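Local coordinates for protein phenolic acid decarboxylase (Sedimentibacter hydroxybenzoicus, PDB 7AE5) that catalyses the reversible, non-oxidative decarboxylation of 4-hydroxybenzoate and 3,4-dihydroxybenzoate, using prenylated FMN and manganese as a member of the UbiD family, at residues Ile134-Lys145 with Phe305-Glu316; Thr166-Arg174 with Thr271-Phe279. All coordinates share one frame; numbering follows the deposited sequence.

Coming from the N terminus, the chain passes through Ile-134-Lys-145 first, and contact 1 closes a long loop there when Phe-305-Glu-316 returns 160 residues later. Contact 2 lies wholly within that loop: Thr-166-Arg-174 opens a smaller loop that Thr-271-Phe-279 closes 97 residues on. The two contacts nest and do not cross. Their centres are 10 Å apart, and strands 142-143 and 169-173 pair antiparallel in the large sheet of both. Tyr-142 of contact 1 is one bridge, its OH probably hydrogen-bonded to Glu-273 of contact 2; a probable backbone bond from Ile-143 to Ile-169 is another. Together the contacts tie this sheet to strand 304-306 and to the segment bearing the predicted proton donor, Glu-278.

Contact 1 of 2, residues Ile134-Lys145 with Phe305-Glu316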
loop_
_atom_site.group_PDB
_atom_site.type_symbol
_atom_site.label_atom_id
_atom_site.label_comp_id
_atom_site.label_asym_id
_atom_site.label_seq_id
_atom_site.Cartn_x
_atom_site.Cartn_y
_atom_site.Cartn_z
ATOM N N ILE C 134 24.493 14.951 36.153
ATOM C CA ILE C 134 23.077 14.639 35.986
ATOM C C ILE C 134 22.897 13.217 35.465
ATOM O O ILE C 134 22.102 12.440 36.001
ATOM C CB ILE C 134 22.409 15.669 35.060
ATOM C CG1 ILE C 134 22.736 17.089 35.530
ATOM C CG2 ILE C 134 20.905 15.446 35.009
ATOM C CD1 ILE C 134 22.139 18.169 34.667
ATOM N N ASN C 135 23.618 12.858 34.410
ATOM C CA ASN C 135 23.550 11.509 33.876
ATOM C C ASN C 135 24.944 10.902 33.823
ATOM O O ASN C 135 25.955 11.609 33.846
ATOM C CB ASN C 135 22.891 11.488 32.492
ATOM C CG ASN C 135 21.380 11.370 32.575
ATOM O OD1 ASN C 135 20.852 10.448 33.198
ATOM N ND2 ASN C 135 20.677 12.309 31.951
ATOM N N GLU C 136 24.978 9.569 33.748
ATOM C CA GLU C 136 26.223 8.834 33.958
ATOM C C GLU C 136 27.290 9.216 32.940
ATOM O O GLU C 136 28.468 9.357 33.292
ATOM C CB GLU C 136 25.952 7.331 33.908
ATOM C CG GLU C 136 26.075 6.628 35.249
ATOM C CD GLU C 136 26.271 5.130 35.102
ATOM O OE1 GLU C 136 27.288 4.718 34.504
ATOM O OE2 GLU C 136 25.407 4.365 35.584
ATOM N N GLN C 137 26.906 9.387 31.675
ATOM C CA GLN C 137 27.863 9.587 30.594
ATOM C C GLN C 137 27.991 11.047 30.178
ATOM O O GLN C 137 28.535 11.332 29.105
ATOM C CB GLN C 137 27.487 8.726 29.389
ATOM C CG GLN C 137 27.458 7.241 29.695
ATOM C CD GLN C 137 28.834 6.687 30.011
ATOM O OE1 GLN C 137 29.794 6.925 29.280
ATOM N NE2 GLN C 137 28.936 5.949 31.109
ATOM N N ASP C 138 27.510 11.973 30.999
ATOM C CA ASP C 138 27.710 13.383 30.709
ATOM C C ASP C 138 29.193 13.733 30.768
ATOM O O ASP C 138 29.948 13.198 31.584
ATOM C CB ASP C 138 26.928 14.248 31.693
ATOM C CG ASP C 138 25.432 14.159 31.484
ATOM O OD1 ASP C 138 25.001 13.549 30.481
ATOM O OD2 ASP C 138 24.683 14.704 32.320
ATOM N N GLY C 139 29.606 14.641 29.880
ATOM C CA GLY C 139 30.989 15.091 29.833
ATOM C C GLY C 139 31.456 15.804 31.085
ATOM O O GLY C 139 32.658 15.806 31.371
ATOM N N GLY C 140 30.545 16.408 31.830
ATOM C CA GLY C 140 30.894 17.080 33.059
ATOM C C GLY C 140 29.663 17.357 33.891
ATOM O O GLY C 140 28.602 16.769 33.677
ATOM N N PHE C 141 29.814 18.264 34.854
ATOM C CA PHE C 141 28.697 18.713 35.677
ATOM C C PHE C 141 27.975 19.839 34.947
ATOM O O PHE C 141 28.615 20.767 34.444
ATOM C CB PHE C 141 29.184 19.183 37.048
ATOM C CG PHE C 141 30.095 18.204 37.741
ATOM C CD1 PHE C 141 29.926 16.836 37.580
ATOM C CD2 PHE C 141 31.123 18.653 38.554
ATOM C CE1 PHE C 141 30.767 15.939 38.215
ATOM C CE2 PHE C 141 31.965 17.761 39.193
ATOM C CZ PHE C 141 31.788 16.403 39.024
ATOM N N TYR C 142 26.649 19.754 34.885
ATOM C CA TYR C 142 25.861 20.610 34.012
ATOM C C TYR C 142 24.898 21.480 34.806
ATOM O O TYR C 142 24.276 21.022 35.769
ATOM C CB TYR C 142 25.069 19.778 33.007
ATOM C CG TYR C 142 25.755 19.594 31.674
ATOM C CD1 TYR C 142 26.754 18.644 31.508
ATOM C CD2 TYR C 142 25.394 20.362 30.576
ATOM C CE1 TYR C 142 27.378 18.468 30.286
ATOM C CE2 TYR C 142 26.011 20.195 29.353
ATOM C CZ TYR C 142 27.000 19.247 29.214
ATOM O OH TYR C 142 27.611 19.084 27.996
ATOM N N ILE C 143 24.785 22.737 34.386
ATOM C CA ILE C 143 23.688 23.609 34.788
ATOM C C ILE C 143 22.612 23.470 33.716
ATOM O O ILE C 143 22.785 23.936 32.587
ATOM C CB ILE C 143 24.150 25.064 34.937
ATOM C CG1 ILE C 143 25.296 25.160 35.944
ATOM C CG2 ILE C 143 22.995 25.954 35.357
ATOM C CD1 ILE C 143 26.033 26.476 35.893
ATOM N N SER C 144 21.502 22.823 34.064
ATOM C CA SER C 144 20.540 22.357 33.075
ATOM C C SER C 144 19.229 23.132 33.062
ATOM O O SER C 144 18.339 22.791 32.276
ATOM C CB SER C 144 20.247 20.870 33.301
ATOM O OG SER C 144 19.359 20.694 34.390
ATOM N N LYS C 145 19.079 24.162 33.896
ATOM C CA LYS C 145 17.811 24.881 33.954
ATOM C C LYS C 145 18.023 26.390 34.024
ATOM O O LYS C 145 17.230 27.104 34.647
ATOM C CB LYS C 145 16.974 24.413 35.146
ATOM C CG LYS C 145 15.476 24.562 34.953
ATOM C CD LYS C 145 14.739 24.288 36.245
ATOM C CE LYS C 145 13.240 24.359 36.050
ATOM N NZ LYS C 145 12.528 23.952 37.293
ATOM N N PHE C 305 20.266 26.234 44.277
ATOM C CA PHE C 305 20.612 25.773 42.935
ATOM C C PHE C 305 19.416 25.024 42.362
ATOM O O PHE C 305 19.233 23.830 42.615
ATOM C CB PHE C 305 21.856 24.890 42.978
ATOM C CG PHE C 305 22.307 24.393 41.627
ATOM C CD1 PHE C 305 22.006 25.098 40.472
ATOM C CD2 PHE C 305 23.042 23.222 41.517
ATOM C CE1 PHE C 305 22.424 24.642 39.233
ATOM C CE2 PHE C 305 23.465 22.761 40.280
ATOM C CZ PHE C 305 23.155 23.473 39.138
ATOM N N GLU C 306 18.599 25.726 41.581
ATOM C CA GLU C 306 17.454 25.113 40.918
ATOM C C GLU C 306 17.938 24.444 39.638
ATOM O O GLU C 306 18.237 25.120 38.649
ATOM C CB GLU C 306 16.376 26.153 40.624
ATOM C CG GLU C 306 15.105 25.561 40.024
ATOM C CD GLU C 306 14.307 26.562 39.209
ATOM O OE1 GLU C 306 14.750 27.722 39.085
ATOM O OE2 GLU C 306 13.231 26.189 38.696
ATOM N N ASN C 307 18.025 23.118 39.660
ATOM C CA ASN C 307 18.516 22.351 38.528
ATOM C C ASN C 307 17.475 21.320 38.118
ATOM O O ASN C 307 16.541 21.016 38.864
ATOM C CB ASN C 307 19.847 21.663 38.852
ATOM C CG ASN C 307 20.789 21.638 37.667
ATOM O OD1 ASN C 307 20.759 22.526 36.814
ATOM N ND2 ASN C 307 21.644 20.623 37.613
ATOM N N LEU C 308 17.656 20.777 36.918
ATOM C CA LEU C 308 16.677 19.899 36.296
ATOM C C LEU C 308 17.321 18.572 35.926
ATOM O O LEU C 308 18.443 18.538 35.411
ATOM C CB LEU C 308 16.070 20.566 35.045
ATOM C CG LEU C 308 15.315 19.763 33.976
ATOM C CD1 LEU C 308 14.314 20.669 33.288
ATOM C CD2 LEU C 308 16.251 19.165 32.926
ATOM N N TYR C 309 16.607 17.482 36.187
ATOM C CA TYR C 309 16.979 16.178 35.662
ATOM C C TYR C 309 16.171 15.879 34.406
ATOM O O TYR C 309 14.963 16.129 34.357
ATOM C CB TYR C 309 16.754 15.059 36.683
ATOM C CG TYR C 309 16.995 13.687 36.082
ATOM C CD1 TYR C 309 18.287 13.211 35.891
ATOM C CD2 TYR C 309 15.934 12.887 35.673
ATOM C CE1 TYR C 309 18.515 11.970 35.330
ATOM C CE2 TYR C 309 16.153 11.645 35.109
ATOM C CZ TYR C 309 17.447 11.192 34.940
ATOM O OH TYR C 309 17.678 9.956 34.378
ATOM N N LEU C 310 16.843 15.333 33.397
ATOM C CA LEU C 310 16.179 14.831 32.206
ATOM C C LEU C 310 16.738 13.459 31.861
ATOM O O LEU C 310 17.915 13.168 32.094
ATOM C CB LEU C 310 16.330 15.790 31.007
ATOM C CG LEU C 310 17.584 15.733 30.131
ATOM C CD1 LEU C 310 17.366 16.549 28.867
ATOM C CD2 LEU C 310 18.800 16.240 30.889
ATOM N N GLY C 311 15.868 12.612 31.322
ATOM C CA GLY C 311 16.233 11.260 30.954
ATOM C C GLY C 311 15.225 10.678 29.990
ATOM O O GLY C 311 14.773 11.367 29.069
ATOM N N ILE C 312 14.856 9.418 30.188
ATOM C CA ILE C 312 13.817 8.802 29.372
ATOM C C ILE C 312 12.485 9.442 29.748
ATOM O O ILE C 312 12.103 9.430 30.928
ATOM C CB ILE C 312 13.791 7.277 29.548
ATOM C CG1 ILE C 312 14.993 6.648 28.834
ATOM C CG2 ILE C 312 12.485 6.702 29.017
ATOM C CD1 ILE C 312 15.420 5.313 29.401
ATOM N N PRO C 313 11.763 10.023 28.790
ATOM C CA PRO C 313 10.523 10.735 29.122
ATOM C C PRO C 313 9.489 9.806 29.742
ATOM O O PRO C 313 9.465 8.604 29.473
ATOM C CB PRO C 313 10.051 11.273 27.764
ATOM C CG PRO C 313 11.282 11.296 26.916
ATOM C CD PRO C 313 12.085 10.114 27.357
ATOM N N TRP C 314 8.622 10.376 30.580
ATOM C CA TRP C 314 8.604 11.809 30.874
ATOM C C TRP C 314 9.479 12.166 32.071
ATOM O O TRP C 314 9.560 11.416 33.047
ATOM C CB TRP C 314 7.171 12.285 31.136
ATOM C CG TRP C 314 6.436 12.745 29.911
ATOM C CD1 TRP C 314 6.454 12.164 28.674
ATOM C CD2 TRP C 314 5.573 13.884 29.805
ATOM N NE1 TRP C 314 5.656 12.873 27.807
ATOM C CE2 TRP C 314 5.106 13.934 28.477
ATOM C CE3 TRP C 314 5.156 14.871 30.704
ATOM C CZ2 TRP C 314 4.238 14.928 28.028
ATOM C CZ3 TRP C 314 4.295 15.858 30.256
ATOM C CH2 TRP C 314 3.843 15.877 28.931
ATOM N N THR C 315 10.140 13.315 31.982
ATOM C CA THR C 315 10.839 13.901 33.119
ATOM C C THR C 315 10.363 15.349 33.219
ATOM O O THR C 315 9.361 15.746 32.612
ATOM C CB THR C 315 12.367 13.786 32.990
ATOM O OG1 THR C 315 12.822 14.519 31.849
ATOM C CG2 THR C 315 12.796 12.331 32.855
ATOM N N GLU C 316 11.083 16.164 33.995
ATOM C CA GLU C 316 10.683 17.557 34.168
ATOM C C GLU C 316 10.719 18.315 32.845
ATOM O O GLU C 316 9.867 19.175 32.592
ATOM C CB GLU C 316 11.580 18.240 35.198
ATOM C CG GLU C 316 11.115 19.626 35.572
ATOM C CD GLU C 316 12.085 20.343 36.482
ATOM O OE1 GLU C 316 13.070 19.716 36.928
ATOM O OE2 GLU C 316 11.861 21.541 36.755
HETATM O O HOH W 1 20.165 24.842 36.415
HETATM O O HOH W 2 17.280 27.352 37.347
#
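Lys-145 reaches across to two carboxylates and makes the ionic part of this contact. With CG turned away from the backbone N (chi1 -152°) and the rest of the chain extended, its NZ forms salt bridges 2.7 Å from Glu-306 OE2 and 2.6 Å from Glu-316 OE2. Glu-306 OE2 is approached on its anti side, but tilted 32° out of the carboxylate plane, Glu-316 OE2 nearly end-on to its C-O bond. The two carboxylates probably balance the ammonium charge, and His-68 ND1 accepts a further hydrogen bond from NZ.

Side-chain-to-backbone hydrogen bonds carry much of the remaining polar contact, and a water links Lys-145 N to Glu-306 O. The amide of Asn-307 clasps the backbone of Tyr-142 and Ser-144: OD1 accepts from Ser-144 N at 2.9 Å, almost straight at 171°, while ND2 donates to Tyr-142 O at 3.2 Å, which fixes the amide's flip. Ser-144 OG donates to Leu-308 O at 2.6 Å, lying in the carbonyl plane on a lone pair. Asn-135 ND2 donates a hydrogen bond to Leu-310 O (2.9 Å), with the acceptor close to the amide plane.

Among the apolar contacts, Ile-134 CG2 rests 3.6 Å from Tyr-309 CD1, the two side chains running past each other in opposite senses, and Ile-143 CG2 meets the edge of the Phe-305 ring at CE1, 4.1 Å away.

Strand 142-143 is paired with strand 169-173, whereas strand 304-306 lies beside strand 62-65 in a separate mixed sheet; beyond it, Leu-308 and Leu-310 pack on helix 316-320, and Tyr-309 on helix 33-43.

Contact 2 of 2, residues Thr166-Arg174 with Thr271-Phe279; sequences TYRIQVKDR and TVEGPFGEF
Arg-168 and Glu-273 form a side-on, two-nitrogen salt bridge joining the segment of strand 169-173 to strand 271-273, in the Rift-related domain of the UbiD fold. Arg-168 CB lies 4.2 Å from Phe-276 CD2. A chi1 of 73° sets CG between the backbone N and carbonyl carbon, where it faces Glu-273 OE2 at 3.7 Å, and the extended chain brings CD 3.6 Å from Phe-276 CD2. NE donates to Glu-273 OE2 at 2.9 Å and NH2 to OE1 at 3.1 Å, each on a syn lone pair, with guanidinium and carboxylate planes 17° apart. Phe-276 CB lies over one guanidinium face. At the far edge NH1 reaches Glu-278 OE1, a longer salt bridge of 3.5 Å. Arg-168 is a predicted prenylated-FMN ligand and Glu-278 the predicted proton donor, so this pairing probably helps shape the active site. A leucine in this arginine's place would probably leave Glu-273 with Tyr-142 as its main partner and Glu-278 without its ion-pair mate.

Farther along the strand, Lys-172 NZ makes a weak bond to Val-272 O and a salt bridge to Glu-291. Between them, Gln-170 OE1 accepts from Gly-274 N at 2.8 Å, with an N-H...O angle of 165°.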
loop_
_atom_site.group_PDB
_atom_site.type_symbol
_atom_site.label_atom_id
_atom_site.label_comp_id
_atom_site.label_asym_id
_atom_site.label_seq_id
_atom_site.Cartn_x
_atom_site.Cartn_y
_atom_site.Cartn_z
ATOM N N THR C 166 16.515 28.824 27.308
ATOM C CA THR C 166 17.187 27.819 28.124
ATOM C C THR C 166 18.197 27.067 27.268
ATOM O O THR C 166 17.852 26.550 26.201
ATOM C CB THR C 166 16.191 26.833 28.736
ATOM O OG1 THR C 166 15.325 26.329 27.712
ATOM C CG2 THR C 166 15.363 27.511 29.815
ATOM N N TYR C 167 19.439 27.013 27.739
ATOM C CA TYR C 167 20.508 26.307 27.051
ATOM C C TYR C 167 21.334 25.561 28.083
ATOM O O TYR C 167 21.594 26.083 29.171
ATOM C CB TYR C 167 21.390 27.274 26.251
ATOM C CG TYR C 167 20.597 28.203 25.360
ATOM C CD1 TYR C 167 19.930 27.720 24.242
ATOM C CD2 TYR C 167 20.498 29.558 25.648
ATOM C CE1 TYR C 167 19.195 28.563 23.430
ATOM C CE2 TYR C 167 19.768 30.409 24.840
ATOM C CZ TYR C 167 19.118 29.905 23.732
ATOM O OH TYR C 167 18.387 30.746 22.925
ATOM N N ARG C 168 21.734 24.339 27.747
ATOM C CA ARG C 168 22.519 23.543 28.679
ATOM C C ARG C 168 23.897 24.166 28.873
ATOM O O ARG C 168 24.533 24.631 27.922
ATOM C CB ARG C 168 22.634 22.097 28.191
ATOM C CG ARG C 168 23.555 21.877 27.005
ATOM C CD ARG C 168 23.256 20.548 26.346
ATOM N NE ARG C 168 24.342 20.105 25.482
ATOM C CZ ARG C 168 24.173 19.378 24.387
ATOM N NH1 ARG C 168 22.969 19.006 23.984
ATOM N NH2 ARG C 168 25.239 19.013 23.680
ATOM N N ILE C 169 24.345 24.192 30.124
ATOM C CA ILE C 169 25.564 24.884 30.520
ATOM C C ILE C 169 26.485 23.858 31.162
ATOM O O ILE C 169 26.241 23.419 32.295
ATOM C CB ILE C 169 25.270 26.043 31.484
ATOM C CG1 ILE C 169 24.354 27.074 30.822
ATOM C CG2 ILE C 169 26.555 26.697 31.947
ATOM C CD1 ILE C 169 24.985 27.791 29.651
ATOM N N GLN C 170 27.538 23.467 30.448
ATOM C CA GLN C 170 28.528 22.541 30.986
ATOM C C GLN C 170 29.605 23.329 31.720
ATOM O O GLN C 170 30.246 24.207 31.134
ATOM C CB GLN C 170 29.166 21.693 29.888
ATOM C CG GLN C 170 30.195 20.711 30.439
ATOM C CD GLN C 170 30.884 19.898 29.364
ATOM O OE1 GLN C 170 30.471 19.901 28.206
ATOM N NE2 GLN C 170 31.942 19.192 29.746
ATOM N N VAL C 171 29.808 23.006 32.993
ATOM C CA VAL C 171 30.880 23.623 33.763
ATOM C C VAL C 171 32.213 23.098 33.247
ATOM O O VAL C 171 32.481 21.891 33.293
ATOM C CB VAL C 171 30.712 23.343 35.262
ATOM C CG1 VAL C 171 31.891 23.906 36.044
ATOM C CG2 VAL C 171 29.402 23.928 35.764
ATOM N N LYS C 172 33.050 24.002 32.740
ATOM C CA LYS C 172 34.378 23.643 32.258
ATOM C C LYS C 172 35.474 23.911 33.277
ATOM O O LYS C 172 36.470 23.182 33.304
ATOM C CB LYS C 172 34.698 24.401 30.964
ATOM C CG LYS C 172 33.784 24.054 29.798
ATOM C CD LYS C 172 33.914 22.588 29.416
ATOM C CE LYS C 172 33.471 22.347 27.982
ATOM N NZ LYS C 172 34.500 22.780 26.997
ATOM N N ASP C 173 35.311 24.930 34.113
ATOM C CA ASP C 173 36.277 25.266 35.152
ATOM C C ASP C 173 35.539 26.053 36.233
ATOM O O ASP C 173 34.316 26.216 36.176
ATOM C CB ASP C 173 37.463 26.038 34.561
ATOM C CG ASP C 173 38.691 26.002 35.454
ATOM O OD1 ASP C 173 38.540 25.742 36.666
ATOM O OD2 ASP C 173 39.808 26.232 34.943
ATOM N N ARG C 174 36.287 26.540 37.228
ATOM C CA ARG C 174 35.682 27.310 38.310
ATOM C C ARG C 174 35.037 28.598 37.815
ATOM O O ARG C 174 34.112 29.103 38.461
ATOM C CB ARG C 174 36.730 27.630 39.379
ATOM N N THR C 271 35.846 24.191 22.313
ATOM C CA THR C 271 36.311 23.105 23.162
ATOM C C THR C 271 35.230 22.038 23.249
ATOM O O THR C 271 34.048 22.299 23.013
ATOM C CB THR C 271 36.681 23.591 24.570
ATOM O OG1 THR C 271 35.541 24.215 25.171
ATOM C CG2 THR C 271 37.831 24.587 24.514
ATOM N N VAL C 272 35.656 20.827 23.602
ATOM C CA VAL C 272 34.777 19.664 23.641
ATOM C C VAL C 272 33.676 19.858 24.674
ATOM O O VAL C 272 33.937 19.877 25.882
ATOM C CB VAL C 272 35.576 18.381 23.933
ATOM C CG1 VAL C 272 34.702 17.157 23.732
ATOM C CG2 VAL C 272 36.802 18.314 23.041
ATOM N N GLU C 273 32.441 20.000 24.204
ATOM C CA GLU C 273 31.264 20.068 25.058
ATOM C C GLU C 273 30.422 18.817 24.852
ATOM O O GLU C 273 30.246 18.355 23.720
ATOM C CB GLU C 273 30.431 21.317 24.758
ATOM C CG GLU C 273 29.300 21.573 25.742
ATOM C CD GLU C 273 27.990 20.922 25.324
ATOM O OE1 GLU C 273 27.912 20.403 24.190
ATOM O OE2 GLU C 273 27.039 20.931 26.134
ATOM N N GLY C 274 29.902 18.271 25.946
ATOM C CA GLY C 274 29.111 17.068 25.881
ATOM C C GLY C 274 29.905 15.834 26.259
ATOM O O GLY C 274 31.099 15.909 26.568
ATOM N N PRO C 275 29.253 14.660 26.241
ATOM C CA PRO C 275 27.848 14.500 25.853
ATOM C C PRO C 275 26.879 14.928 26.949
ATOM O O PRO C 275 27.283 15.160 28.088
ATOM C CB PRO C 275 27.718 12.993 25.577
ATOM C CG PRO C 275 29.047 12.375 25.930
ATOM C CD PRO C 275 29.844 13.388 26.681
ATOM N N PHE C 276 25.606 15.045 26.590
ATOM C CA PHE C 276 24.572 15.415 27.542
ATOM C C PHE C 276 23.243 14.900 27.019
ATOM O O PHE C 276 23.081 14.654 25.821
ATOM C CB PHE C 276 24.518 16.931 27.767
ATOM C CG PHE C 276 23.634 17.346 28.912
ATOM C CD1 PHE C 276 24.014 17.106 30.221
ATOM C CD2 PHE C 276 22.420 17.974 28.678
ATOM C CE1 PHE C 276 23.202 17.481 31.273
ATOM C CE2 PHE C 276 21.603 18.355 29.727
ATOM C CZ PHE C 276 21.995 18.108 31.027
ATOM N N GLY C 277 22.294 14.740 27.936
ATOM C CA GLY C 277 20.977 14.293 27.553
ATOM C C GLY C 277 20.236 15.318 26.717
ATOM O O GLY C 277 20.504 16.519 26.761
ATOM N N GLU C 278 19.298 14.816 25.921
ATOM C CA GLU C 278 18.390 15.646 25.147
ATOM C C GLU C 278 16.979 15.102 25.316
ATOM O O GLU C 278 16.783 13.951 25.713
ATOM C CB GLU C 278 18.784 15.692 23.661
ATOM C CG GLU C 278 20.290 15.793 23.428
ATOM C CD GLU C 278 20.646 16.387 22.077
ATOM O OE1 GLU C 278 20.544 17.624 21.930
ATOM O OE2 GLU C 278 21.033 15.620 21.168
ATOM N N PHE C 279 15.990 15.942 25.003
ATOM C CA PHE C 279 14.598 15.608 25.301
ATOM C C PHE C 279 14.082 14.345 24.604
ATOM O O PHE C 279 13.115 13.753 25.096
ATOM C CB PHE C 279 13.679 16.802 24.995
ATOM C CG PHE C 279 13.568 17.149 23.537
ATOM C CD1 PHE C 279 12.597 16.560 22.743
ATOM C CD2 PHE C 279 14.412 18.089 22.968
ATOM C CE1 PHE C 279 12.489 16.881 21.403
ATOM C CE2 PHE C 279 14.306 18.418 21.627
ATOM C CZ PHE C 279 13.344 17.812 20.844
HETATM O O HOH W 3 27.263 23.427 27.500
HETATM O O HOH W 4 33.062 17.821 27.061
#